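Local coordinates for xyloglucan-specific endo-beta-1,4-glucanase BoGH9A (Bacteroides ovatus, PDB 6DHT), which cleaves the beta-1,4-glucan backbone of xyloglucan at internal positions, releasing xyloglucan oligosaccharides, at residues F115-A121 against S163-A169; D171-Y175 against F245-P251; K239-F245 against P326-E332; P493-H498 against P509-V515. All blocks are in the same frame, centred on the assembly; numbering follows the deposited sequence.

Overall arrangement
All four contacts lie in the family 9 glycosidase part of the chain and are built mainly from loops, with the end of helix 105-117 and strands 174-175 and 239-241 among them. Contact 1 closes first along the chain; contacts 2 and 3 follow with alternating segments and share Phe245; contact 4 comes last. Contacts 2 and 3 lie closest, centres about 10 Å apart, and meet in one small sheet where those two strands are neighbours. Contact 1 touches contact 2, about 11 Å away between centres, and reaches contact 4, about 16 Å away, through Gln118 and His498. Contacts 2 and 4 hold the predicted active-site residues Asp171 and His497, and Ala169 of contact 1 lies beside the predicted proton donor Glu548.

Contact 1: residues F115-A121 against S163-A169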
# COMPACT_ATOMS: atom_id res chain seq x y z
N PHE A 115 7.35 -7.32 -1.93
CA PHE A 115 8.18 -6.97 -0.80
C PHE A 115 9.41 -7.89 -0.71
O PHE A 115 10.52 -7.43 -0.38
CB PHE A 115 7.38 -7.00 0.49
CG PHE A 115 6.38 -5.88 0.60
CD1 PHE A 115 5.12 -5.98 0.03
CD2 PHE A 115 6.73 -4.70 1.26
CE1 PHE A 115 4.23 -4.91 0.10
CE2 PHE A 115 5.84 -3.65 1.34
CZ PHE A 115 4.60 -3.75 0.74
N TYR A 116 9.21 -9.17 -1.02
CA TYR A 116 10.31 -10.12 -1.07
C TYR A 116 11.38 -9.65 -2.07
O TYR A 116 12.57 -9.64 -1.77
CB TYR A 116 9.81 -11.54 -1.37
CG TYR A 116 10.92 -12.46 -1.82
CD1 TYR A 116 11.78 -13.06 -0.91
CD2 TYR A 116 11.12 -12.71 -3.17
CE1 TYR A 116 12.81 -13.88 -1.34
CE2 TYR A 116 12.14 -13.54 -3.60
CZ TYR A 116 12.97 -14.13 -2.68
OH TYR A 116 14.01 -14.95 -3.08
N TYR A 117 10.95 -9.21 -3.26
CA TYR A 117 11.89 -8.72 -4.25
C TYR A 117 12.64 -7.46 -3.76
O TYR A 117 13.78 -7.20 -4.17
CB TYR A 117 11.19 -8.44 -5.57
CG TYR A 117 10.76 -9.69 -6.29
CD1 TYR A 117 11.69 -10.50 -6.92
CD2 TYR A 117 9.42 -10.04 -6.37
CE1 TYR A 117 11.31 -11.62 -7.61
CE2 TYR A 117 9.03 -11.18 -7.04
CZ TYR A 117 9.99 -11.96 -7.66
OH TYR A 117 9.57 -13.09 -8.35
N GLN A 118 12.02 -6.67 -2.89
CA GLN A 118 12.66 -5.48 -2.34
C GLN A 118 13.66 -5.75 -1.20
O GLN A 118 14.27 -4.81 -0.65
CB GLN A 118 11.62 -4.49 -1.83
CG GLN A 118 10.67 -3.90 -2.88
CD GLN A 118 11.35 -2.93 -3.82
OE1 GLN A 118 11.68 -3.29 -4.96
NE2 GLN A 118 11.52 -1.69 -3.39
N ARG A 119 13.82 -7.00 -0.80
CA ARG A 119 14.63 -7.29 0.38
C ARG A 119 16.10 -7.04 0.13
O ARG A 119 16.62 -7.38 -0.93
CB ARG A 119 14.51 -8.76 0.78
CG ARG A 119 13.18 -9.14 1.45
CD ARG A 119 13.27 -10.54 1.97
NE ARG A 119 11.97 -11.07 2.38
CZ ARG A 119 11.80 -12.30 2.85
NH1 ARG A 119 12.85 -13.09 2.99
NH2 ARG A 119 10.58 -12.73 3.19
N THR A 120 16.74 -6.47 1.14
CA THR A 120 18.19 -6.24 1.16
C THR A 120 18.87 -7.32 1.98
O THR A 120 18.23 -8.07 2.72
CB THR A 120 18.51 -4.90 1.82
OG1 THR A 120 18.25 -4.94 3.23
CG2 THR A 120 17.73 -3.77 1.15
N ALA A 121 20.20 -7.39 1.85
CA ALA A 121 21.03 -8.22 2.71
C ALA A 121 20.75 -9.70 2.58
O ALA A 121 21.00 -10.47 3.51
CB ALA A 121 20.91 -7.80 4.18
N SER A 163 21.11 -4.09 9.25
CA SER A 163 20.91 -4.94 8.09
C SER A 163 19.46 -5.41 7.98
O SER A 163 18.69 -5.30 8.94
CB SER A 163 21.83 -6.15 8.18
OG SER A 163 21.42 -7.04 9.20
N LYS A 164 19.14 -5.96 6.81
CA LYS A 164 17.80 -6.44 6.44
C LYS A 164 16.91 -5.24 6.14
O LYS A 164 17.38 -4.13 5.91
CB LYS A 164 17.21 -7.38 7.50
CG LYS A 164 18.07 -8.61 7.74
CD LYS A 164 17.57 -9.43 8.91
CE LYS A 164 16.28 -10.13 8.58
NZ LYS A 164 15.93 -11.04 9.69
N GLY A 165 15.60 -5.47 6.12
CA GLY A 165 14.70 -4.44 5.65
C GLY A 165 14.59 -4.36 4.14
O GLY A 165 15.38 -4.95 3.40
N TRP A 166 13.58 -3.62 3.69
CA TRP A 166 13.32 -3.47 2.26
C TRP A 166 13.92 -2.19 1.67
O TRP A 166 13.93 -1.16 2.33
CB TRP A 166 11.81 -3.39 1.98
CG TRP A 166 10.97 -4.49 2.56
CD1 TRP A 166 11.10 -5.83 2.34
CD2 TRP A 166 9.85 -4.33 3.43
NE1 TRP A 166 10.12 -6.51 3.03
CE2 TRP A 166 9.34 -5.61 3.71
CE3 TRP A 166 9.22 -3.22 3.99
CZ2 TRP A 166 8.23 -5.80 4.51
CZ3 TRP A 166 8.11 -3.42 4.79
CH2 TRP A 166 7.62 -4.69 5.03
N TYR A 167 14.31 -2.23 0.41
CA TYR A 167 14.45 -1.02 -0.35
C TYR A 167 13.09 -0.31 -0.36
O TYR A 167 12.05 -0.94 -0.55
CB TYR A 167 14.86 -1.30 -1.78
CG TYR A 167 16.19 -1.98 -1.97
CD1 TYR A 167 17.34 -1.48 -1.40
CD2 TYR A 167 16.28 -3.13 -2.76
CE1 TYR A 167 18.55 -2.10 -1.60
CE2 TYR A 167 17.49 -3.77 -2.94
CZ TYR A 167 18.62 -3.24 -2.36
OH TYR A 167 19.83 -3.86 -2.54
N ASP A 168 13.08 1.01 -0.19
CA ASP A 168 11.83 1.74 -0.09
C ASP A 168 10.99 1.71 -1.36
O ASP A 168 9.75 1.67 -1.30
CB ASP A 168 12.11 3.20 0.24
CG ASP A 168 10.90 3.92 0.76
OD1 ASP A 168 10.27 3.43 1.73
OD2 ASP A 168 10.59 5.01 0.23
N ALA A 169 11.63 1.82 -2.53
CA ALA A 169 10.88 2.23 -3.70
C ALA A 169 11.74 2.05 -4.94
O ALA A 169 12.41 1.02 -5.09
CB ALA A 169 10.47 3.69 -3.53
O HOH W 1 20.42 -4.46 4.66
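Phe115, in the last turn of helix 105-117, turns the edge of its ring onto one face of Trp166, with CD2 over the indole centre and 3.7 Å from Trp166 CE2. The planes stand 60° apart, a T-shaped pair, and the indole is also held at its NE1, which bonds to Glu217 of helix 213-226. Beside this buried pair the two backbones bridge once, at Arg119 and Trp166: Tyr167 N donates to Gln118 O (2.8 Å) and Thr120 N to Gly165 O (3.0 Å). The Gln118 chain bends at chi2 (-70°), bringing NE2 to 3.0 Å from Tyr167 O, above the carbonyl plane, with a weak second bond to Ala169 O. Thr120 drops CG2 over a face of the Tyr167 ring, 3.3 Å from its CE1, while the hydroxyl of that tyrosine goes to His138.

Toward Ala121 the packing gives way to partly exposed residues. Ala121 CB merely brushes Lys164 N at 3.7 Å, and a water fills in, donating to Thr120 OG1 (2.6 Å) and weakly accepting from Lys164 N.

The Gln118 amide is used at both ends, since OE1 pairs with His498. A flipped amide would probably set its oxygen against the carbonyls of Tyr167 and Ala169; in the modelled sense it links the turn after helix 105-117 to the loop reaching Ala169, next to the predicted proton donor Glu548.

Contact 2: residues D171-Y175 against F245-P251; sequences DYNKY and FEGFVKP
In the active-site loop of this family 9 glycosidase, Asp171, the predicted nucleophile, meets the ring edge of Phe245. Asp171 OD2 lies near the plane of that ring, 3.5 Å from Phe245 CE1, and the carboxylate plane stands 81° to it. A chi1 of 67° puts the carboxylate between the backbone N and the carbonyl carbon of Asp171, where its own loop can grip it. Asn173 ND2 donates to Asp171 OD2 at 2.9 Å, on the anti lone pair and in the amide plane; Tyr175 OH donates at 2.7 Å on the syn side, 30° out of the carboxylate plane. A weak bond from Asn173 N adds to these.

Farther along, Tyr172 reaches across to the other loop. Its OH donates to Val249 O at 2.7 Å, the acceptor lying near the plane of the phenol ring, and the same OH is 3.4 Å from Pro251 CD. Tyr172 also packs on Arg499 and Ser503 of helix 499-503.

With Asn173 ND2 and Tyr175 OH meeting OD2 on its anti and syn sides, and Asn173 itself held through OD1 by Thr242 N, the carboxylate is probably restrained from turning; Phe245 adds a carbon edge to this polar cluster, bordering the carboxylate of a predicted catalytic residue.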
# COMPACT_ATOMS: atom_id res chain seq x y z
N ASP A 171 14.31 3.70 -5.39
CA ASP A 171 15.66 3.91 -4.82
C ASP A 171 16.01 2.81 -3.81
O ASP A 171 15.15 1.95 -3.47
CB ASP A 171 15.77 5.28 -4.15
CG ASP A 171 14.91 5.42 -2.92
OD1 ASP A 171 13.67 5.26 -3.08
OD2 ASP A 171 15.48 5.73 -1.85
N TYR A 172 17.23 2.84 -3.28
CA TYR A 172 17.77 1.75 -2.48
C TYR A 172 17.96 2.09 -1.00
O TYR A 172 18.61 1.37 -0.27
CB TYR A 172 19.12 1.33 -3.08
CG TYR A 172 19.10 0.67 -4.44
CD1 TYR A 172 18.20 -0.36 -4.76
CD2 TYR A 172 20.02 1.04 -5.42
CE1 TYR A 172 18.23 -0.98 -5.99
CE2 TYR A 172 20.05 0.44 -6.64
CZ TYR A 172 19.15 -0.57 -6.96
OH TYR A 172 19.14 -1.22 -8.18
N ASN A 173 17.34 3.18 -0.55
CA ASN A 173 17.42 3.59 0.84
C ASN A 173 16.28 3.02 1.69
O ASN A 173 15.33 2.49 1.12
CB ASN A 173 17.47 5.12 0.86
CG ASN A 173 18.61 5.64 -0.00
OD1 ASN A 173 19.77 5.42 0.34
ND2 ASN A 173 18.28 6.22 -1.15
N LYS A 174 16.41 3.07 3.00
CA LYS A 174 15.45 2.41 3.91
C LYS A 174 14.98 3.45 4.89
O LYS A 174 15.80 4.07 5.57
CB LYS A 174 16.12 1.24 4.62
CG LYS A 174 16.79 0.27 3.66
CD LYS A 174 17.31 -0.98 4.30
CE LYS A 174 18.30 -0.68 5.41
NZ LYS A 174 19.06 -1.89 5.81
N TYR A 175 13.67 3.65 5.01
CA TYR A 175 13.11 4.76 5.76
C TYR A 175 12.14 4.27 6.83
O TYR A 175 11.21 3.50 6.52
CB TYR A 175 12.33 5.67 4.82
CG TYR A 175 13.08 6.17 3.59
CD1 TYR A 175 13.28 5.34 2.48
CD2 TYR A 175 13.56 7.49 3.49
CE1 TYR A 175 13.93 5.78 1.33
CE2 TYR A 175 14.22 7.93 2.35
CZ TYR A 175 14.40 7.09 1.27
OH TYR A 175 15.04 7.54 0.11
N PHE A 245 21.05 9.86 -4.19
CA PHE A 245 20.49 8.72 -4.91
C PHE A 245 21.54 8.17 -5.85
O PHE A 245 22.26 8.94 -6.49
CB PHE A 245 19.27 9.13 -5.73
CG PHE A 245 18.07 9.47 -4.91
CD1 PHE A 245 17.52 8.53 -4.04
CD2 PHE A 245 17.44 10.69 -5.07
CE1 PHE A 245 16.38 8.84 -3.30
CE2 PHE A 245 16.30 11.00 -4.35
CZ PHE A 245 15.75 10.05 -3.47
N GLU A 246 21.66 6.85 -5.90
CA GLU A 246 22.47 6.15 -6.87
C GLU A 246 21.93 6.28 -8.28
O GLU A 246 20.76 6.62 -8.50
CB GLU A 246 22.56 4.66 -6.49
CG GLU A 246 23.12 4.38 -5.12
CD GLU A 246 24.64 4.47 -5.01
OE1 GLU A 246 25.29 5.12 -5.86
OE2 GLU A 246 25.20 3.86 -4.06
N GLY A 247 22.77 6.00 -9.26
CA GLY A 247 22.29 5.88 -10.62
C GLY A 247 21.48 4.60 -10.77
O GLY A 247 21.23 3.88 -9.77
N PHE A 248 21.06 4.33 -11.99
CA PHE A 248 20.28 3.14 -12.31
C PHE A 248 21.22 1.94 -12.52
O PHE A 248 21.43 1.46 -13.64
CB PHE A 248 19.31 3.41 -13.46
CG PHE A 248 18.05 4.09 -12.99
CD1 PHE A 248 18.12 5.29 -12.29
CD2 PHE A 248 16.81 3.49 -13.12
CE1 PHE A 248 16.99 5.90 -11.79
CE2 PHE A 248 15.66 4.10 -12.61
CZ PHE A 248 15.76 5.31 -11.96
N VAL A 249 21.76 1.47 -11.39
CA VAL A 249 22.72 0.39 -11.37
C VAL A 249 22.24 -0.72 -10.45
O VAL A 249 21.36 -0.50 -9.62
CB VAL A 249 24.09 0.88 -10.86
CG1 VAL A 249 24.59 2.03 -11.75
CG2 VAL A 249 24.03 1.36 -9.44
N LYS A 250 22.81 -1.91 -10.59
CA LYS A 250 22.44 -3.04 -9.76
C LYS A 250 22.90 -2.81 -8.32
O LYS A 250 23.88 -2.12 -8.07
CB LYS A 250 23.09 -4.32 -10.27
CG LYS A 250 22.70 -4.77 -11.64
CD LYS A 250 23.68 -5.87 -12.11
CE LYS A 250 23.57 -6.17 -13.59
NZ LYS A 250 22.49 -7.15 -13.86
N PRO A 251 22.20 -3.40 -7.34
CA PRO A 251 22.67 -3.21 -5.97
C PRO A 251 24.15 -3.56 -5.71
O PRO A 251 24.84 -2.84 -4.99
CB PRO A 251 21.74 -4.12 -5.16
CG PRO A 251 20.48 -4.12 -5.94
CD PRO A 251 20.89 -4.08 -7.39

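Contact 3: residues K239-F245 against P326-E332; sequences KLTTPFF and PAIATGE
Lys239 and Thr330 begin a run of polar bonds between strand 239-241 and loop 326-332. The lysine chain stays extended beyond CG, carrying NZ to 2.8 Å from Thr330 OG1 and 2.7 Å from Gly331 O, the latter met from above its carbonyl plane; Gln317 gives NZ another acceptor. Thr330 OG1 donates a hydrogen bond to Thr241 OG1 (2.6 Å), which in turn donates to Thr242 O, in that carbonyl's plane. A methionine in place of Lys239 would probably leave Gly331 O without this donor and the Thr330 hydroxyl less firmly oriented.

Between backbones, Ala329 N donates to Pro243 O at 2.8 Å, and a water joins Ala327 O to the same proline oxygen, there weakly.

Apolar contacts make up the rest. Thr330 CA sits over a face of Phe245, 3.5 Å from its CZ, a CH-pi contact; Thr241 CG2 meets Ile328 CG2 at 3.9 Å, and the rings of Pro243 and Pro326 touch CG to CG at 4.0 Å.

Strand 239-241 runs between strands 174-175 and 259-260 in the small mixed sheet, so the contact pins to that sheet the loop linking helix 317-321 to helix 339-353.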
# COMPACT_ATOMS: atom_id res chain seq x y z
N LYS A 239 16.15 7.57 8.80
CA LYS A 239 16.37 6.69 7.66
C LYS A 239 17.82 6.21 7.60
O LYS A 239 18.70 6.75 8.30
CB LYS A 239 15.98 7.40 6.37
CG LYS A 239 16.76 8.70 6.13
CD LYS A 239 16.39 9.34 4.81
CE LYS A 239 17.00 10.73 4.65
NZ LYS A 239 16.74 11.34 3.33
N LEU A 240 18.05 5.19 6.78
CA LEU A 240 19.36 4.67 6.46
C LEU A 240 19.55 4.94 4.99
O LEU A 240 18.75 4.49 4.16
CB LEU A 240 19.46 3.20 6.82
CG LEU A 240 20.85 2.53 6.73
CD1 LEU A 240 20.85 1.23 7.49
CD2 LEU A 240 21.23 2.27 5.29
N THR A 241 20.58 5.72 4.64
CA THR A 241 20.65 6.29 3.31
C THR A 241 22.09 6.56 2.86
O THR A 241 23.01 6.65 3.68
CB THR A 241 19.86 7.63 3.27
OG1 THR A 241 19.79 8.17 1.95
CG2 THR A 241 20.46 8.67 4.25
N THR A 242 22.26 6.65 1.55
CA THR A 242 23.47 7.22 0.97
C THR A 242 23.25 8.72 0.93
O THR A 242 22.13 9.20 1.06
CB THR A 242 23.68 6.68 -0.43
OG1 THR A 242 22.46 6.79 -1.17
CG2 THR A 242 24.10 5.23 -0.39
N PRO A 243 24.32 9.51 0.72
CA PRO A 243 24.08 10.95 0.64
C PRO A 243 23.28 11.37 -0.59
O PRO A 243 22.45 12.29 -0.52
CB PRO A 243 25.50 11.53 0.56
CG PRO A 243 26.32 10.53 1.30
CD PRO A 243 25.74 9.19 0.92
N PHE A 244 23.54 10.73 -1.73
CA PHE A 244 22.81 10.97 -2.96
C PHE A 244 22.11 9.69 -3.43
O PHE A 244 22.57 8.59 -3.17
CB PHE A 244 23.75 11.41 -4.10
CG PHE A 244 24.38 12.77 -3.91
CD1 PHE A 244 23.66 13.92 -4.20
CD2 PHE A 244 25.69 12.88 -3.48
CE1 PHE A 244 24.24 15.17 -4.02
CE2 PHE A 244 26.27 14.13 -3.31
CZ PHE A 244 25.54 15.27 -3.58
N PHE A 245 21.05 9.86 -4.19
CA PHE A 245 20.49 8.72 -4.91
C PHE A 245 21.54 8.17 -5.85
O PHE A 245 22.26 8.94 -6.49
CB PHE A 245 19.27 9.13 -5.73
CG PHE A 245 18.07 9.47 -4.91
CD1 PHE A 245 17.52 8.53 -4.04
CD2 PHE A 245 17.44 10.69 -5.07
CE1 PHE A 245 16.38 8.84 -3.30
CE2 PHE A 245 16.30 11.00 -4.35
CZ PHE A 245 15.75 10.05 -3.47
N PRO A 326 28.18 14.78 5.36
CA PRO A 326 27.79 15.19 4.01
C PRO A 326 26.31 15.51 3.92
O PRO A 326 25.51 15.00 4.73
CB PRO A 326 28.11 13.95 3.16
CG PRO A 326 28.01 12.83 4.11
CD PRO A 326 28.51 13.35 5.42
N ALA A 327 25.94 16.35 2.97
CA ALA A 327 24.55 16.69 2.77
C ALA A 327 23.81 15.43 2.34
O ALA A 327 24.37 14.58 1.65
CB ALA A 327 24.42 17.76 1.71
N ILE A 328 22.56 15.31 2.78
CA ILE A 328 21.70 14.18 2.44
C ILE A 328 20.63 14.66 1.48
O ILE A 328 19.97 15.66 1.76
CB ILE A 328 21.03 13.63 3.71
CG1 ILE A 328 22.07 13.30 4.78
CG2 ILE A 328 20.16 12.42 3.37
CD1 ILE A 328 23.04 12.20 4.42
N ALA A 329 20.44 13.98 0.35
CA ALA A 329 19.50 14.44 -0.67
C ALA A 329 18.48 13.40 -1.14
O ALA A 329 17.84 13.56 -2.17
CB ALA A 329 20.28 14.95 -1.89
N THR A 330 18.34 12.35 -0.34
CA THR A 330 17.40 11.26 -0.64
C THR A 330 16.05 11.59 -0.00
O THR A 330 15.86 12.67 0.50
CB THR A 330 17.95 9.95 -0.12
OG1 THR A 330 18.15 10.08 1.28
CG2 THR A 330 19.28 9.62 -0.79
N GLY A 331 15.10 10.64 0.00
CA GLY A 331 13.72 10.97 0.36
C GLY A 331 13.57 11.61 1.74
O GLY A 331 14.10 11.10 2.71
N GLU A 332 12.82 12.71 1.81
CA GLU A 332 12.74 13.44 3.06
C GLU A 332 11.78 12.78 4.05
O GLU A 332 12.13 12.60 5.22
CB GLU A 332 12.33 14.89 2.86
CG GLU A 332 12.41 15.68 4.15
CD GLU A 332 12.10 17.15 3.97
OE1 GLU A 332 11.21 17.47 3.15
OE2 GLU A 332 12.76 17.98 4.66
O HOH W 2 24.55 14.63 -0.77

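Contact 4: residues P493-H498 against P509-V515; sequences PKHPHH and PIPGFLV
His498, with chi1 at -173°, extends its imidazole toward Phe513, whose chi1 of -69° sets CG beside the backbone N, the ring presenting a face to the imidazole. This T-shaped pair joins two loops of the family 9 catalytic domain, one leading into helix 499-503 and the other following it. The ring centroids are 4.7 Å apart with planes at 50°, and the edge atom His498 CE1 comes down over the phenyl rim, 3.7 Å from Phe513 CZ. Ile510 CD1 touches that same CE1 at 4.0 Å. Ser501 and Gln118 bond the imidazole nitrogens ND1 and NE2, fixing its turn. Were Phe513 replaced by an alanine, the imidazole edge would probably lose its aromatic partner and a gap would open beside it.

No direct hydrogen bond crosses between the loops; the rest is largely proline packing. Pro496 meets Pro509 at about a right angle, CD to CB 3.7 Å. The same loop, 493-498, bonds two predicted active-site residues: the backbone nitrogens of Lys494 and His495 hold Asp539, and His497 ND1 bonds Glu548. At the far end, Pro493 CG rests 3.8 Å from Val515 CG1.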
# COMPACT_ATOMS: atom_id res chain seq x y z
N PRO A 493 2.35 -1.81 -16.98
CA PRO A 493 3.62 -1.09 -17.16
C PRO A 493 4.80 -2.04 -17.40
O PRO A 493 5.03 -2.97 -16.63
CB PRO A 493 3.79 -0.31 -15.86
CG PRO A 493 2.41 -0.30 -15.23
CD PRO A 493 1.80 -1.59 -15.62
N LYS A 494 5.55 -1.79 -18.47
CA LYS A 494 6.72 -2.59 -18.79
C LYS A 494 8.04 -1.85 -18.48
O LYS A 494 9.13 -2.44 -18.54
CB LYS A 494 6.67 -2.92 -20.28
CG LYS A 494 5.51 -3.81 -20.69
CD LYS A 494 5.65 -5.22 -20.13
CE LYS A 494 4.39 -6.05 -20.34
NZ LYS A 494 4.18 -6.44 -21.76
N HIS A 495 7.93 -0.57 -18.09
CA HIS A 495 9.10 0.30 -17.89
C HIS A 495 9.05 1.11 -16.60
O HIS A 495 9.26 2.30 -16.61
CB HIS A 495 9.22 1.24 -19.11
CG HIS A 495 9.38 0.49 -20.39
ND1 HIS A 495 10.56 -0.14 -20.73
CD2 HIS A 495 8.50 0.20 -21.37
CE1 HIS A 495 10.40 -0.76 -21.88
NE2 HIS A 495 9.17 -0.55 -22.31
N PRO A 496 8.76 0.45 -15.47
CA PRO A 496 8.65 1.23 -14.24
C PRO A 496 9.93 1.96 -13.85
O PRO A 496 11.03 1.51 -14.14
CB PRO A 496 8.29 0.16 -13.18
CG PRO A 496 8.86 -1.10 -13.76
CD PRO A 496 8.63 -0.99 -15.23
N HIS A 497 9.75 3.06 -13.14
CA HIS A 497 10.83 3.79 -12.54
C HIS A 497 11.22 3.03 -11.29
O HIS A 497 10.71 3.30 -10.19
CB HIS A 497 10.37 5.22 -12.23
CG HIS A 497 11.40 6.06 -11.53
ND1 HIS A 497 11.55 6.07 -10.16
CD2 HIS A 497 12.31 6.94 -12.01
CE1 HIS A 497 12.54 6.89 -9.83
NE2 HIS A 497 13.01 7.44 -10.94
N HIS A 498 12.10 2.06 -11.48
CA HIS A 498 12.43 1.09 -10.43
C HIS A 498 13.85 0.64 -10.70
O HIS A 498 14.09 -0.06 -11.68
CB HIS A 498 11.47 -0.11 -10.57
CG HIS A 498 11.57 -1.12 -9.47
ND1 HIS A 498 11.24 -2.45 -9.66
CD2 HIS A 498 11.87 -0.99 -8.16
CE1 HIS A 498 11.36 -3.09 -8.51
NE2 HIS A 498 11.75 -2.24 -7.59
N PRO A 509 9.47 -6.37 -16.25
CA PRO A 509 9.72 -5.84 -14.91
C PRO A 509 9.41 -6.85 -13.80
O PRO A 509 8.67 -7.82 -14.02
CB PRO A 509 8.73 -4.68 -14.82
CG PRO A 509 7.61 -5.07 -15.71
CD PRO A 509 8.28 -5.76 -16.87
N ILE A 510 9.96 -6.62 -12.62
CA ILE A 510 9.62 -7.44 -11.46
C ILE A 510 8.11 -7.26 -11.26
O ILE A 510 7.59 -6.13 -11.28
CB ILE A 510 10.43 -7.03 -10.22
CG1 ILE A 510 11.93 -7.22 -10.51
CG2 ILE A 510 10.00 -7.88 -9.00
CD1 ILE A 510 12.87 -6.73 -9.43
N PRO A 511 7.38 -8.37 -11.07
CA PRO A 511 5.91 -8.28 -11.02
C PRO A 511 5.37 -7.86 -9.65
O PRO A 511 6.04 -7.97 -8.63
CB PRO A 511 5.46 -9.72 -11.33
CG PRO A 511 6.57 -10.56 -10.79
CD PRO A 511 7.84 -9.77 -11.09
N GLY A 512 4.14 -7.35 -9.67
CA GLY A 512 3.37 -7.08 -8.47
C GLY A 512 3.37 -5.65 -7.96
O GLY A 512 2.76 -5.40 -6.92
N PHE A 513 4.03 -4.72 -8.66
CA PHE A 513 4.13 -3.34 -8.20
C PHE A 513 3.08 -2.43 -8.79
O PHE A 513 2.93 -2.37 -10.00
CB PHE A 513 5.50 -2.77 -8.55
CG PHE A 513 6.63 -3.39 -7.76
CD1 PHE A 513 7.23 -4.55 -8.18
CD2 PHE A 513 7.10 -2.79 -6.61
CE1 PHE A 513 8.28 -5.13 -7.40
CE2 PHE A 513 8.15 -3.33 -5.85
CZ PHE A 513 8.75 -4.49 -6.27
N LEU A 514 2.38 -1.69 -7.93
CA LEU A 514 1.46 -0.64 -8.34
C LEU A 514 2.26 0.62 -8.66
O LEU A 514 2.96 1.16 -7.78
CB LEU A 514 0.49 -0.33 -7.19
CG LEU A 514 -0.52 0.78 -7.48
CD1 LEU A 514 -1.36 0.52 -8.71
CD2 LEU A 514 -1.43 0.92 -6.27
N VAL A 515 2.17 1.09 -9.88
CA VAL A 515 2.86 2.34 -10.20
C VAL A 515 2.05 3.54 -9.71
O VAL A 515 0.85 3.45 -9.49
CB VAL A 515 3.20 2.46 -11.72
CG1 VAL A 515 4.07 1.30 -12.15
CG2 VAL A 515 1.95 2.52 -12.57
O HOH W 3 8.53 -3.35 -11.24